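Local coordinates for FACT complex subunit SPT16 (Ashbya gossypii, PDB 6A8M), which probably acts, as a subunit of the histone chaperone FACT, in reorganising nucleosomes during transcription, replication and repair, and is represented here by its N-terminal, peptidase-like part, at residues Ile213-Leu218 and Arg275-Gln280; Ile287-Gly292 and Arg304-Asp309; Asn221-Ile226 and Leu254-Ser259. All blocks are in the same frame, centred on the assembly; numbering follows the deposited sequence.

Contact 1: residues Ile213-Leu218 and Arg275-Gln280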
# COMPACT_ATOMS: atom_id res chain seq x y z
N ILE A 213 -19.12 -8.97 -23.58
CA ILE A 213 -18.00 -8.26 -22.98
C ILE A 213 -17.36 -9.18 -21.96
O ILE A 213 -18.06 -9.94 -21.28
CB ILE A 213 -18.47 -6.91 -22.37
CG1 ILE A 213 -17.29 -6.00 -22.07
CG2 ILE A 213 -19.31 -7.14 -21.11
CD1 ILE A 213 -17.72 -4.61 -21.57
N THR A 214 -16.04 -9.12 -21.88
CA THR A 214 -15.27 -9.85 -20.88
C THR A 214 -15.14 -9.04 -19.60
O THR A 214 -15.29 -7.81 -19.59
CB THR A 214 -13.87 -10.18 -21.39
OG1 THR A 214 -13.08 -8.98 -21.50
CG2 THR A 214 -13.93 -10.91 -22.76
N ASP A 215 -14.83 -9.75 -18.52
CA ASP A 215 -14.54 -9.11 -17.25
C ASP A 215 -13.43 -8.06 -17.39
O ASP A 215 -13.51 -6.97 -16.82
CB ASP A 215 -14.13 -10.16 -16.22
CG ASP A 215 -15.28 -11.03 -15.77
OD1 ASP A 215 -16.44 -10.69 -16.05
OD2 ASP A 215 -14.99 -12.08 -15.16
N ALA A 216 -12.39 -8.39 -18.16
CA ALA A 216 -11.23 -7.50 -18.26
C ALA A 216 -11.56 -6.25 -19.07
O ALA A 216 -11.07 -5.16 -18.75
CB ALA A 216 -10.05 -8.26 -18.88
N LYS A 217 -12.40 -6.37 -20.10
CA LYS A 217 -12.83 -5.18 -20.83
C LYS A 217 -13.66 -4.26 -19.95
O LYS A 217 -13.48 -3.03 -19.97
CB LYS A 217 -13.63 -5.60 -22.06
CG LYS A 217 -14.15 -4.44 -22.89
CD LYS A 217 -13.01 -3.56 -23.37
CE LYS A 217 -13.55 -2.40 -24.19
NZ LYS A 217 -12.52 -1.37 -24.42
N LEU A 218 -14.57 -4.83 -19.16
CA LEU A 218 -15.37 -4.03 -18.25
C LEU A 218 -14.51 -3.32 -17.21
O LEU A 218 -14.71 -2.13 -16.94
CB LEU A 218 -16.41 -4.92 -17.57
CG LEU A 218 -17.36 -4.26 -16.58
CD1 LEU A 218 -18.17 -3.17 -17.27
CD2 LEU A 218 -18.27 -5.31 -15.96
N ARG A 275 -5.86 -11.06 -11.13
CA ARG A 275 -6.33 -9.95 -11.96
C ARG A 275 -7.73 -10.26 -12.49
O ARG A 275 -8.30 -11.32 -12.21
CB ARG A 275 -5.37 -9.68 -13.13
CG ARG A 275 -4.13 -8.90 -12.74
CD ARG A 275 -3.26 -8.64 -13.96
NE ARG A 275 -2.45 -9.81 -14.28
CZ ARG A 275 -1.73 -9.95 -15.38
NH1 ARG A 275 -1.70 -9.00 -16.31
NH2 ARG A 275 -1.05 -11.06 -15.56
N SER A 276 -8.27 -9.34 -13.29
CA SER A 276 -9.57 -9.57 -13.91
C SER A 276 -9.53 -10.83 -14.76
O SER A 276 -8.51 -11.15 -15.38
CB SER A 276 -9.98 -8.39 -14.81
OG SER A 276 -10.41 -7.27 -14.05
N SER A 277 -10.65 -11.53 -14.79
CA SER A 277 -10.76 -12.69 -15.67
C SER A 277 -10.78 -12.22 -17.13
O SER A 277 -11.18 -11.10 -17.43
CB SER A 277 -12.03 -13.49 -15.36
OG SER A 277 -12.09 -13.85 -14.00
N GLU A 278 -10.37 -13.11 -18.03
CA GLU A 278 -10.37 -12.85 -19.46
C GLU A 278 -11.62 -13.38 -20.16
O GLU A 278 -11.73 -13.28 -21.39
CB GLU A 278 -9.11 -13.47 -20.11
CG GLU A 278 -7.81 -12.93 -19.54
CD GLU A 278 -7.58 -11.47 -19.90
OE1 GLU A 278 -8.16 -11.00 -20.90
OE2 GLU A 278 -6.83 -10.78 -19.18
N THR A 279 -12.55 -13.96 -19.41
CA THR A 279 -13.70 -14.64 -19.97
C THR A 279 -14.93 -13.74 -19.94
O THR A 279 -14.96 -12.72 -19.25
CB THR A 279 -13.98 -15.93 -19.18
OG1 THR A 279 -14.06 -15.59 -17.78
CG2 THR A 279 -12.83 -16.92 -19.37
N GLN A 280 -15.95 -14.15 -20.69
CA GLN A 280 -17.19 -13.38 -20.82
C GLN A 280 -17.80 -13.03 -19.47
O GLN A 280 -17.77 -13.82 -18.52
CB GLN A 280 -18.20 -14.17 -21.66
CG GLN A 280 -19.65 -13.70 -21.51
CD GLN A 280 -19.94 -12.38 -22.22
OE1 GLN A 280 -19.28 -12.02 -23.21
NE2 GLN A 280 -20.94 -11.65 -21.71
O HOH W 1 -15.94 -14.30 -16.30
O HOH W 2 -14.30 -15.14 -13.96
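T279 O accepts the D215 amide and also has T214 CA against it. D215 N donates to T279 O at 3.1 Å, and the bond is fairly straight, with 164° at the hydrogen. T214 CA comes up beside this amide and makes a weaker CA-H...O contact of 3.3 Å with T279 O. T214 and Q280 form a single beta bridge, and the two segments run in nearly opposite directions. The Q280 side chain bends at its second torsion and returns to the backbone of I213. There Q280 OE1 accepts from I213 N at 3.1 Å, in a bent bond of 137°. Q280 NE2 adds a weak bond to I211 O. The D215 side chain reaches in over S277, with D215 OD2 3.3 Å from S277 CB. Water 1 lies 2.7 Å from both D215 OD2 and T279 OG1, and the other carboxylate oxygen, D215 OD1, is bonded to S264 OG. One residue on from D215, A216 CA packs against S276 CB at 3.8 Å, while S276 OG is held by S219 OG and I262 N. T214 also turns to its own helix. With chi1 at 69°, T214 OG1 sits where it accepts from K217 N at 3.0 Å. This is an N-cap, and it starts helix 215-224 on the surface of the pita-bread fold of the M24 peptidase family.

Contact 2: residues Ile287-Gly292 and Arg304-Asp309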
# COMPACT_ATOMS: atom_id res chain seq x y z
N ILE A 287 -20.69 -11.97 -8.65
CA ILE A 287 -19.69 -11.23 -9.41
C ILE A 287 -18.82 -10.45 -8.44
O ILE A 287 -19.34 -9.71 -7.59
CB ILE A 287 -20.35 -10.28 -10.43
CG1 ILE A 287 -21.25 -11.11 -11.36
CG2 ILE A 287 -19.29 -9.46 -11.18
CD1 ILE A 287 -22.08 -10.28 -12.30
N LEU A 288 -17.51 -10.62 -8.54
CA LEU A 288 -16.56 -10.00 -7.63
C LEU A 288 -15.96 -8.76 -8.27
O LEU A 288 -15.55 -8.77 -9.44
CB LEU A 288 -15.43 -10.96 -7.26
CG LEU A 288 -15.85 -12.34 -6.74
CD1 LEU A 288 -14.59 -13.08 -6.28
CD2 LEU A 288 -16.87 -12.28 -5.63
N ALA A 289 -15.85 -7.69 -7.48
CA ALA A 289 -15.23 -6.47 -7.95
C ALA A 289 -14.31 -5.92 -6.88
O ALA A 289 -14.61 -6.00 -5.69
CB ALA A 289 -16.28 -5.43 -8.32
N SER A 290 -13.16 -5.37 -7.31
CA SER A 290 -12.19 -4.78 -6.40
C SER A 290 -11.60 -3.54 -7.03
O SER A 290 -11.18 -3.57 -8.19
CB SER A 290 -11.03 -5.73 -6.06
OG SER A 290 -11.46 -6.94 -5.45
N CYS A 291 -11.48 -2.47 -6.26
CA CYS A 291 -10.68 -1.39 -6.78
C CYS A 291 -10.02 -0.68 -5.61
O CYS A 291 -10.47 -0.77 -4.47
CB CYS A 291 -11.49 -0.44 -7.66
SG CYS A 291 -12.74 0.47 -6.82
N GLY A 292 -8.92 -0.03 -5.92
CA GLY A 292 -8.13 0.60 -4.89
C GLY A 292 -7.45 1.83 -5.44
O GLY A 292 -6.89 1.77 -6.53
N ARG A 304 -16.27 -5.71 -3.34
CA ARG A 304 -17.68 -6.00 -3.13
C ARG A 304 -18.03 -7.24 -3.94
O ARG A 304 -17.37 -7.57 -4.94
CB ARG A 304 -18.58 -4.83 -3.58
CG ARG A 304 -18.37 -3.57 -2.74
CD ARG A 304 -18.89 -3.81 -1.34
NE ARG A 304 -18.87 -2.64 -0.46
CZ ARG A 304 -17.92 -2.44 0.46
NH1 ARG A 304 -16.90 -3.30 0.55
NH2 ARG A 304 -18.00 -1.39 1.28
N THR A 305 -19.08 -7.92 -3.50
CA THR A 305 -19.70 -8.99 -4.27
C THR A 305 -21.07 -8.50 -4.72
O THR A 305 -21.83 -7.94 -3.92
CB THR A 305 -19.85 -10.26 -3.43
OG1 THR A 305 -18.57 -10.69 -2.97
CG2 THR A 305 -20.46 -11.39 -4.26
N PHE A 306 -21.37 -8.65 -6.01
CA PHE A 306 -22.69 -8.32 -6.53
C PHE A 306 -23.40 -9.63 -6.85
O PHE A 306 -22.78 -10.59 -7.32
CB PHE A 306 -22.58 -7.41 -7.75
CG PHE A 306 -21.85 -6.13 -7.47
CD1 PHE A 306 -22.50 -5.06 -6.87
CD2 PHE A 306 -20.51 -6.01 -7.76
CE1 PHE A 306 -21.82 -3.86 -6.59
CE2 PHE A 306 -19.81 -4.85 -7.47
CZ PHE A 306 -20.46 -3.76 -6.89
N LEU A 307 -24.69 -9.70 -6.51
CA LEU A 307 -25.50 -10.90 -6.68
C LEU A 307 -26.55 -10.66 -7.75
O LEU A 307 -27.30 -9.68 -7.67
CB LEU A 307 -26.17 -11.31 -5.36
CG LEU A 307 -25.26 -11.46 -4.14
CD1 LEU A 307 -26.11 -11.76 -2.89
CD2 LEU A 307 -24.27 -12.55 -4.39
N ILE A 308 -26.59 -11.53 -8.75
CA ILE A 308 -27.58 -11.46 -9.83
C ILE A 308 -28.45 -12.69 -9.72
O ILE A 308 -27.98 -13.81 -9.98
CB ILE A 308 -26.92 -11.41 -11.22
CG1 ILE A 308 -25.77 -10.39 -11.25
CG2 ILE A 308 -28.00 -11.20 -12.29
CD1 ILE A 308 -26.16 -9.00 -10.83
N ASP A 309 -29.72 -12.50 -9.38
CA ASP A 309 -30.65 -13.60 -9.18
C ASP A 309 -30.01 -14.72 -8.34
O ASP A 309 -30.02 -15.88 -8.75
CB ASP A 309 -31.12 -14.15 -10.52
CG ASP A 309 -32.00 -13.17 -11.27
OD1 ASP A 309 -32.94 -12.64 -10.64
OD2 ASP A 309 -31.77 -12.92 -12.47
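I287 and F306 are a hydrogen-bonded pair in the antiparallel beta hairpin of strands 285-295 and 298-308. This hairpin belongs to the pita-bread fold of the M24 family. I287 N donates to F306 O at 2.8 Å, and F306 N returns the bond to I287 O at 2.8 Å. The second is almost straight, with 173° at the hydrogen, and both donors lie in the carbonyl planes of their acceptors. A289 and R304 repeat the pattern two residues on. A289 N meets R304 O at 3.0 Å, nearly along the C=O axis, and R304 N reaches A289 O at 2.9 Å. L288 and T305 between them are the non-hydrogen-bonded pair. T305 CA adds a CA-H...O contact of 3.4 Å to I287 O.

I287, A289, R304 and F306 share one face of the hairpin. F306 CG stands beside its own backbone N (chi1 -58°), and the ring turns its CE2 corner to A289. A289 CB meets that edge in the ring plane, 3.7 Å from F306 CE2. Farther along, the I287 and I308 side chains cross obliquely, with I287 CD1 3.8 Å from I308 CG1. Helix 179-208 covers this face: L203 touches both I287 and F306, and L199 lies on A289. The end of R304 leads away from strand 285-295, to a salt bridge with D419 and hydrogen bonds to Y434 O and T435 O. L288 and T305 are on the reverse face, near strand 412-424, where T305 OG1 is hydrogen-bonded to Q416 O. Their side chains lie side by side and point the same way, with the methyl L288 CD2 3.5 Å from T305 OG1.

Contact 3: residues Asn221-Ile226 and Leu254-Ser259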
# COMPACT_ATOMS: atom_id res chain seq x y z
N ASN A 221 -12.74 -0.43 -18.72
CA ASN A 221 -13.60 0.74 -18.91
C ASN A 221 -13.61 1.61 -17.66
O ASN A 221 -13.43 2.83 -17.73
CB ASN A 221 -15.02 0.30 -19.25
CG ASN A 221 -15.14 -0.31 -20.63
OD1 ASN A 221 -14.19 -0.26 -21.42
ND2 ASN A 221 -16.30 -0.86 -20.94
N VAL A 222 -13.83 0.98 -16.50
CA VAL A 222 -13.81 1.68 -15.22
C VAL A 222 -12.44 2.31 -14.98
O VAL A 222 -12.35 3.48 -14.58
CB VAL A 222 -14.18 0.72 -14.09
CG1 VAL A 222 -13.94 1.38 -12.74
CG2 VAL A 222 -15.62 0.27 -14.24
N GLU A 223 -11.37 1.54 -15.21
CA GLU A 223 -10.01 2.02 -14.96
C GLU A 223 -9.72 3.33 -15.70
O GLU A 223 -9.09 4.23 -15.15
CB GLU A 223 -9.00 0.91 -15.35
CG GLU A 223 -7.56 1.25 -15.05
CD GLU A 223 -6.64 0.03 -15.15
OE1 GLU A 223 -5.41 0.16 -14.92
OE2 GLU A 223 -7.15 -1.06 -15.48
N ASN A 224 -10.18 3.45 -16.93
CA ASN A 224 -9.88 4.64 -17.71
C ASN A 224 -10.70 5.85 -17.27
O ASN A 224 -10.38 6.97 -17.68
CB ASN A 224 -10.11 4.35 -19.19
CG ASN A 224 -9.10 3.32 -19.73
OD1 ASN A 224 -9.48 2.25 -20.21
ND2 ASN A 224 -7.83 3.66 -19.65
N GLU A 225 -11.72 5.65 -16.43
CA GLU A 225 -12.51 6.78 -15.95
C GLU A 225 -11.68 7.74 -15.11
O GLU A 225 -12.03 8.93 -15.03
CB GLU A 225 -13.70 6.26 -15.13
CG GLU A 225 -14.70 5.45 -15.94
CD GLU A 225 -15.64 6.33 -16.73
OE1 GLU A 225 -16.10 7.34 -16.16
OE2 GLU A 225 -15.91 6.02 -17.91
N ILE A 226 -10.59 7.28 -14.49
CA ILE A 226 -9.79 8.15 -13.63
C ILE A 226 -9.08 9.22 -14.43
O ILE A 226 -8.63 10.22 -13.87
CB ILE A 226 -8.76 7.33 -12.83
CG1 ILE A 226 -8.29 8.10 -11.57
CG2 ILE A 226 -7.58 6.94 -13.70
CD1 ILE A 226 -7.63 7.20 -10.54
N LEU A 254 -4.24 11.92 -7.42
CA LEU A 254 -5.11 10.74 -7.36
C LEU A 254 -4.70 9.77 -8.46
O LEU A 254 -4.50 10.18 -9.61
CB LEU A 254 -6.58 11.15 -7.52
CG LEU A 254 -7.57 10.07 -7.12
CD1 LEU A 254 -7.80 10.11 -5.62
CD2 LEU A 254 -8.89 10.24 -7.88
N ASP A 255 -4.57 8.49 -8.11
CA ASP A 255 -4.20 7.46 -9.09
C ASP A 255 -4.80 6.12 -8.64
O ASP A 255 -5.36 6.01 -7.55
CB ASP A 255 -2.67 7.39 -9.24
CG ASP A 255 -2.21 6.70 -10.52
OD1 ASP A 255 -3.05 6.30 -11.35
OD2 ASP A 255 -0.98 6.58 -10.70
N TRP A 256 -4.68 5.11 -9.47
CA TRP A 256 -5.03 3.75 -9.05
C TRP A 256 -3.91 3.15 -8.21
O TRP A 256 -2.73 3.35 -8.49
CB TRP A 256 -5.27 2.85 -10.27
CG TRP A 256 -6.52 3.15 -11.01
CD1 TRP A 256 -6.63 3.71 -12.25
CD2 TRP A 256 -7.86 2.90 -10.55
NE1 TRP A 256 -7.95 3.82 -12.60
CE2 TRP A 256 -8.73 3.34 -11.57
CE3 TRP A 256 -8.41 2.36 -9.39
CZ2 TRP A 256 -10.11 3.26 -11.46
CZ3 TRP A 256 -9.78 2.28 -9.28
CH2 TRP A 256 -10.62 2.71 -10.31
N ALA A 257 -4.30 2.36 -7.19
CA ALA A 257 -3.31 1.54 -6.49
C ALA A 257 -2.97 0.27 -7.26
O ALA A 257 -1.87 -0.29 -7.08
CB ALA A 257 -3.82 1.16 -5.10
N TYR A 258 -3.89 -0.19 -8.10
CA TYR A 258 -3.75 -1.37 -8.94
C TYR A 258 -4.88 -1.29 -9.96
O TYR A 258 -5.83 -0.51 -9.80
CB TYR A 258 -3.80 -2.68 -8.13
CG TYR A 258 -5.09 -2.89 -7.38
CD1 TYR A 258 -5.28 -2.37 -6.10
CD2 TYR A 258 -6.14 -3.61 -7.96
CE1 TYR A 258 -6.48 -2.56 -5.43
CE2 TYR A 258 -7.33 -3.81 -7.29
CZ TYR A 258 -7.50 -3.28 -6.03
OH TYR A 258 -8.70 -3.46 -5.38
N SER A 259 -4.77 -2.09 -11.01
CA SER A 259 -5.83 -2.13 -12.01
C SER A 259 -7.07 -2.78 -11.42
O SER A 259 -6.97 -3.85 -10.81
CB SER A 259 -5.37 -2.90 -13.26
OG SER A 259 -4.46 -2.14 -14.04
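E223 CG is anti to the backbone N (chi1 -176°), and the chain stays extended beyond it, which carries the carboxylate past the indole of W256 to S259. W256 CG lies beside its own backbone N (chi1 -71°), and the ring turns its N-H edge to the backbone carbonyl of E223. W256 NE1 donates to E223 O at 2.8 Å, with 160° at the hydrogen. The bond uses a lone pair in the carbonyl plane, and E223 O lies close to the ring plane. The same E223 O also takes a weak backbone bond from I226 N, so two donors share it near the end of the helix. E223 CG passes W256 NE1 at 3.6 Å. At the end of the chain, S259 OG donates to E223 OE1 at 2.6 Å, on the syn side but out of the carboxylate plane. Were E223 an alanine, the S259 hydroxyl would probably lose this acceptor, and the W256 N-H edge the CG that packs beside it.

In the M24-type domain this joins helix 215-224 to the short strand 254-256, which pairs with strand 285-295. I226 lies three residues on from E223, and the I226 and W256 side chains run past each other in opposite directions. I226 CD1 lies over one ring face, 4.0 Å from the centre of the five-membered ring, in a CH-pi contact. I226 CG2 comes to 3.3 Å from W256 NE1, and I226 CD1 also reaches L254 CD2 at 4.2 Å. F195 of helix 179-208 meets W256 edge-to-face and also touches I226. V222 CG1 closes on the benzene part of the indole, 4.3 Å from W256 CH2.

Overall arrangement
All three contacts lie in the M24-type part of the chain. Contact 2 is buried, contact 3 partly buried, and contact 1 is at the surface. Contacts 1 and 3 use the two ends of helix 215-224, and contact 3 is nested in the loop that contact 1 closes. Contacts 2 and 3 reach one sheet, through neighbouring strands 285-295 and 254-256. Their centres are about 17 Å apart, but they touch, probably by a hydrogen bond from A257 N to G292 O. Chemistry follows place. Contact 1 has backbone bonds, a helix N-cap and water at D215. Contact 2 has regular strand pairing and apolar side chains. Contact 3 has an indole N-H on a helix carbonyl, apolar packing on the ring and a carboxylate-hydroxyl bond.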